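PDB 3S5S: mandelate racemase/muconate lactonizing enzyme family protein from Sorangium cellulosum, which belongs to the mandelate racemase/muconate lactonizing enzyme family of the enolase superfamily, pairing an N-terminal capping domain with a C-terminal barrel-like domain. Local coordinates for residues 3-8 with 81-86. Residues are numbered along the deposited sequence; the frame is centred on the assembly and turned at random.
Sequences TPTLIR and DARAWR. With SO4 (sulfate ion), chain C.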
ATOM      1  N   THR A   3       4.278  14.575 -23.877  1.00 30.58           N
ATOM      2  CA  THR A   3       3.504  13.993 -22.759  1.00 29.16           C
ATOM      3  C   THR A   3       3.119  15.014 -21.630  1.00 27.62           C
ATOM      4  O   THR A   3       3.983  15.632 -21.007  1.00 26.67           O
ATOM      5  CB  THR A   3       4.248  12.749 -22.205  1.00 29.07           C
ATOM      6  OG1 THR A   3       4.312  11.724 -23.222  1.00 33.38           O
ATOM      7  CG2 THR A   3       3.622  12.199 -20.933  1.00 24.26           C
ATOM      8  N   PRO A   4       1.818  15.185 -21.361  1.00 27.02           N
ATOM      9  CA  PRO A   4       1.457  16.319 -20.472  1.00 25.97           C
ATOM     10  C   PRO A   4       2.001  16.244 -19.060  1.00 25.19           C
ATOM     11  O   PRO A   4       2.223  17.283 -18.398  1.00 25.06           O
ATOM     12  CB  PRO A   4      -0.060  16.334 -20.466  1.00 24.96           C
ATOM     13  CG  PRO A   4      -0.504  15.327 -21.445  1.00 27.66           C
ATOM     14  CD  PRO A   4       0.690  14.745 -22.192  1.00 27.80           C
ATOM     15  N   THR A   5       2.289  15.025 -18.638  1.00 25.52           N
ATOM     16  CA  THR A   5       2.587  14.728 -17.232  1.00 24.46           C
ATOM     17  C   THR A   5       4.076  14.550 -16.947  1.00 23.81           C
ATOM     18  O   THR A   5       4.425  14.195 -15.838  1.00 23.17           O
ATOM     19  CB  THR A   5       1.881  13.440 -16.805  1.00 23.61           C
ATOM     20  OG1 THR A   5       2.111  12.446 -17.815  1.00 26.05           O
ATOM     21  CG2 THR A   5       0.360  13.693 -16.654  1.00 23.21           C
ATOM     22  N   LEU A   6       4.944  14.776 -17.935  1.00 23.99           N
ATOM     23  CA  LEU A   6       6.377  14.812 -17.661  1.00 24.32           C
ATOM     24  C   LEU A   6       6.685  16.015 -16.783  1.00 23.20           C
ATOM     25  O   LEU A   6       6.106  17.075 -16.975  1.00 22.68           O
ATOM     26  CB  LEU A   6       7.216  14.930 -18.931  1.00 25.31           C
ATOM     27  CG  LEU A   6       7.123  13.831 -20.006  1.00 28.74           C
ATOM     28  CD1 LEU A   6       8.113  14.156 -21.125  1.00 27.93           C
ATOM     29  CD2 LEU A   6       7.365  12.396 -19.437  1.00 26.23           C
ATOM     30  N   ILE A   7       7.613  15.845 -15.850  1.00 22.77           N
ATOM     31  CA  ILE A   7       8.076  16.942 -14.978  1.00 22.14           C
ATOM     32  C   ILE A   7       9.113  17.834 -15.663  1.00 24.45           C
ATOM     33  O   ILE A   7      10.257  17.430 -15.957  1.00 26.04           O
ATOM     34  CB  ILE A   7       8.576  16.388 -13.639  1.00 20.49           C
ATOM     35  CG1 ILE A   7       7.437  15.633 -12.975  1.00 15.57           C
ATOM     36  CG2 ILE A   7       9.081  17.495 -12.791  1.00 20.15           C
ATOM     37  CD1 ILE A   7       7.836  14.563 -12.001  1.00 16.94           C
ATOM     38  N   ARG A   8       8.684  19.052 -15.949  1.00 25.59           N
ATOM     39  CA  ARG A   8       9.483  20.024 -16.656  1.00 27.70           C
ATOM     40  C   ARG A   8      10.387  20.813 -15.685  1.00 27.40           C
ATOM     41  O   ARG A   8      11.475  21.208 -16.043  1.00 27.04           O
ATOM     42  CB  ARG A   8       8.493  20.975 -17.333  1.00 29.12           C
ATOM     43  CG  ARG A   8       9.094  21.963 -18.285  1.00 34.63           C
ATOM     44  CD  ARG A   8       8.005  22.391 -19.257  1.00 42.25           C
ATOM     45  NE  ARG A   8       8.342  23.612 -19.948  1.00 47.86           N
ATOM     46  CZ  ARG A   8       8.218  24.827 -19.413  1.00 52.99           C
ATOM     47  NH1 ARG A   8       7.767  24.954 -18.165  1.00 52.14           N
ATOM     48  NH2 ARG A   8       8.547  25.916 -20.128  1.00 54.31           N
ATOM     49  N   ASP A  81       7.893  11.135 -15.496  1.00 26.83           N
ATOM     50  CA  ASP A  81       6.466  11.209 -15.664  1.00 26.27           C
ATOM     51  C   ASP A  81       5.867  11.208 -14.279  1.00 24.92           C
ATOM     52  O   ASP A  81       6.249  10.374 -13.444  1.00 25.01           O
ATOM     53  CB  ASP A  81       5.999   9.930 -16.344  1.00 26.76           C
ATOM     54  CG  ASP A  81       4.633  10.057 -16.998  1.00 29.07           C
ATOM     55  OD1 ASP A  81       3.721  10.748 -16.435  1.00 26.22           O
ATOM     56  OD2 ASP A  81       4.472   9.403 -18.082  1.00 31.54           O
ATOM     57  N   ALA A  82       4.924  12.113 -14.039  1.00 22.26           N
ATOM     58  CA  ALA A  82       4.217  12.143 -12.772  1.00 21.23           C
ATOM     59  C   ALA A  82       3.300  10.929 -12.570  1.00 20.63           C
ATOM     60  O   ALA A  82       2.972  10.576 -11.423  1.00 20.39           O
ATOM     61  CB  ALA A  82       3.414  13.443 -12.643  1.00 20.23           C
ATOM     62  N   ARG A  83       2.849  10.325 -13.668  1.00 20.46           N
ATOM     63  CA  ARG A  83       2.082   9.091 -13.603  1.00 20.53           C
ATOM     64  C   ARG A  83       2.909   7.975 -12.956  1.00 20.73           C
ATOM     65  O   ARG A  83       2.344   7.039 -12.381  1.00 20.46           O
ATOM     66  CB  ARG A  83       1.570   8.666 -14.977  1.00 21.71           C
ATOM     67  CG  ARG A  83       0.620   9.690 -15.647  1.00 22.64           C
ATOM     68  CD  ARG A  83       0.218   9.279 -17.050  1.00 22.59           C
ATOM     69  NE  ARG A  83       1.389   9.127 -17.900  1.00 20.75           N
ATOM     70  CZ  ARG A  83       1.367   8.622 -19.125  1.00 22.22           C
ATOM     71  NH1 ARG A  83       0.217   8.198 -19.663  1.00 19.49           N
ATOM     72  NH2 ARG A  83       2.510   8.502 -19.799  1.00 19.04           N
ATOM     73  N   ALA A  84       4.234   8.093 -13.009  1.00 20.92           N
ATOM     74  CA  ALA A  84       5.140   7.068 -12.446  1.00 21.44           C
ATOM     75  C   ALA A  84       5.622   7.421 -11.021  1.00 21.36           C
ATOM     76  O   ALA A  84       6.780   7.186 -10.657  1.00 22.95           O
ATOM     77  CB  ALA A  84       6.338   6.813 -13.400  1.00 21.21           C
ATOM     78  N   TRP A  85       4.722   7.955 -10.207  1.00 20.85           N
ATOM     79  CA  TRP A  85       5.092   8.423  -8.874  1.00 21.02           C
ATOM     80  C   TRP A  85       5.799   7.361  -8.017  1.00 21.10           C
ATOM     81  O   TRP A  85       6.711   7.704  -7.252  1.00 20.78           O
ATOM     82  CB  TRP A  85       3.893   9.057  -8.142  1.00 19.05           C
ATOM     83  CG  TRP A  85       2.759   8.105  -7.879  1.00 21.13           C
ATOM     84  CD1 TRP A  85       1.744   7.722  -8.761  1.00 19.71           C
ATOM     85  CD2 TRP A  85       2.504   7.406  -6.653  1.00 18.82           C
ATOM     86  NE1 TRP A  85       0.894   6.858  -8.148  1.00 19.84           N
ATOM     87  CE2 TRP A  85       1.330   6.632  -6.857  1.00 20.09           C
ATOM     88  CE3 TRP A  85       3.138   7.381  -5.393  1.00 17.54           C
ATOM     89  CZ2 TRP A  85       0.769   5.846  -5.849  1.00 18.18           C
ATOM     90  CZ3 TRP A  85       2.590   6.579  -4.383  1.00 17.48           C
ATOM     91  CH2 TRP A  85       1.418   5.800  -4.637  1.00 17.13           C
ATOM     92  N   ARG A  86       5.434   6.083  -8.146  1.00 21.28           N
ATOM     93  CA  ARG A  86       6.155   5.083  -7.342  1.00 21.92           C
ATOM     94  C   ARG A  86       7.553   4.787  -7.818  1.00 22.89           C
ATOM     95  O   ARG A  86       8.364   4.305  -7.031  1.00 23.32           O
ATOM     96  CB  ARG A  86       5.442   3.758  -7.200  1.00 22.14           C
ATOM     97  CG  ARG A  86       4.461   3.751  -6.126  1.00 22.67           C
ATOM     98  CD  ARG A  86       3.997   2.355  -5.833  1.00 27.57           C
ATOM     99  NE  ARG A  86       2.571   2.401  -5.548  1.00 34.29           N
ATOM    100  CZ  ARG A  86       2.001   2.404  -4.349  1.00 32.57           C
ATOM    101  NH1 ARG A  86       2.726   2.289  -3.245  1.00 32.40           N
ATOM    102  NH2 ARG A  86       0.677   2.479  -4.294  1.00 31.10           N
TER
HETATM  103  S   SO4 C 390      -2.878   3.466  -4.141  1.00 57.09           S
HETATM  104  O1  SO4 C 390      -2.223   2.630  -3.080  1.00 49.74           O
HETATM  105  O2  SO4 C 390      -3.503   4.706  -3.536  1.00 48.75           O
HETATM  106  O3  SO4 C 390      -1.957   3.712  -5.285  1.00 46.52           O
HETATM  107  O4  SO4 C 390      -3.935   2.627  -4.707  1.00 53.81           O
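Thr5 and Asp81 meet through one carboxylate oxygen that takes three donors: Asp81 OD1 accepts from Thr5 OG1 at 2.7 Å, from the backbone N of Arg83 at 2.9 Å, which closes an Asx turn, and from Arg83 NE. The hydroxyl meets OD1 from one side of the carboxylate plane, 37° out of it, and the amide from the opposite side. Chi1 of 47° sets Thr5 OG1 between its own N and carbonyl carbon, facing Asp81. Arg83, bent at chi3, curls back and grips the carboxylate side-on, its NH2 reaching the syn lone pair of Asp81 OD2 at 2.8 Å. This salt bridge probably keeps the acid ionised and fixes its rotation. Thr3 CG2 lies 4.0 Å from Arg83 NH2, the two side chains crossing at about a right angle. Next to this polar group, Ala82 N donates a nearly straight bond (170°) to Thr5 O at 2.8 Å, and Leu6 CD2 rests 4.1 Å from Asp81 CA. The contact thus ties the turn leading into strand 7-25 to the turn preceding helix 85-96, in the N-terminal domain. Ala82 and Arg83 pack on helix 101-117, Ile7 lies against strand 28-42, and Trp124 of the second subunit touches Arg83.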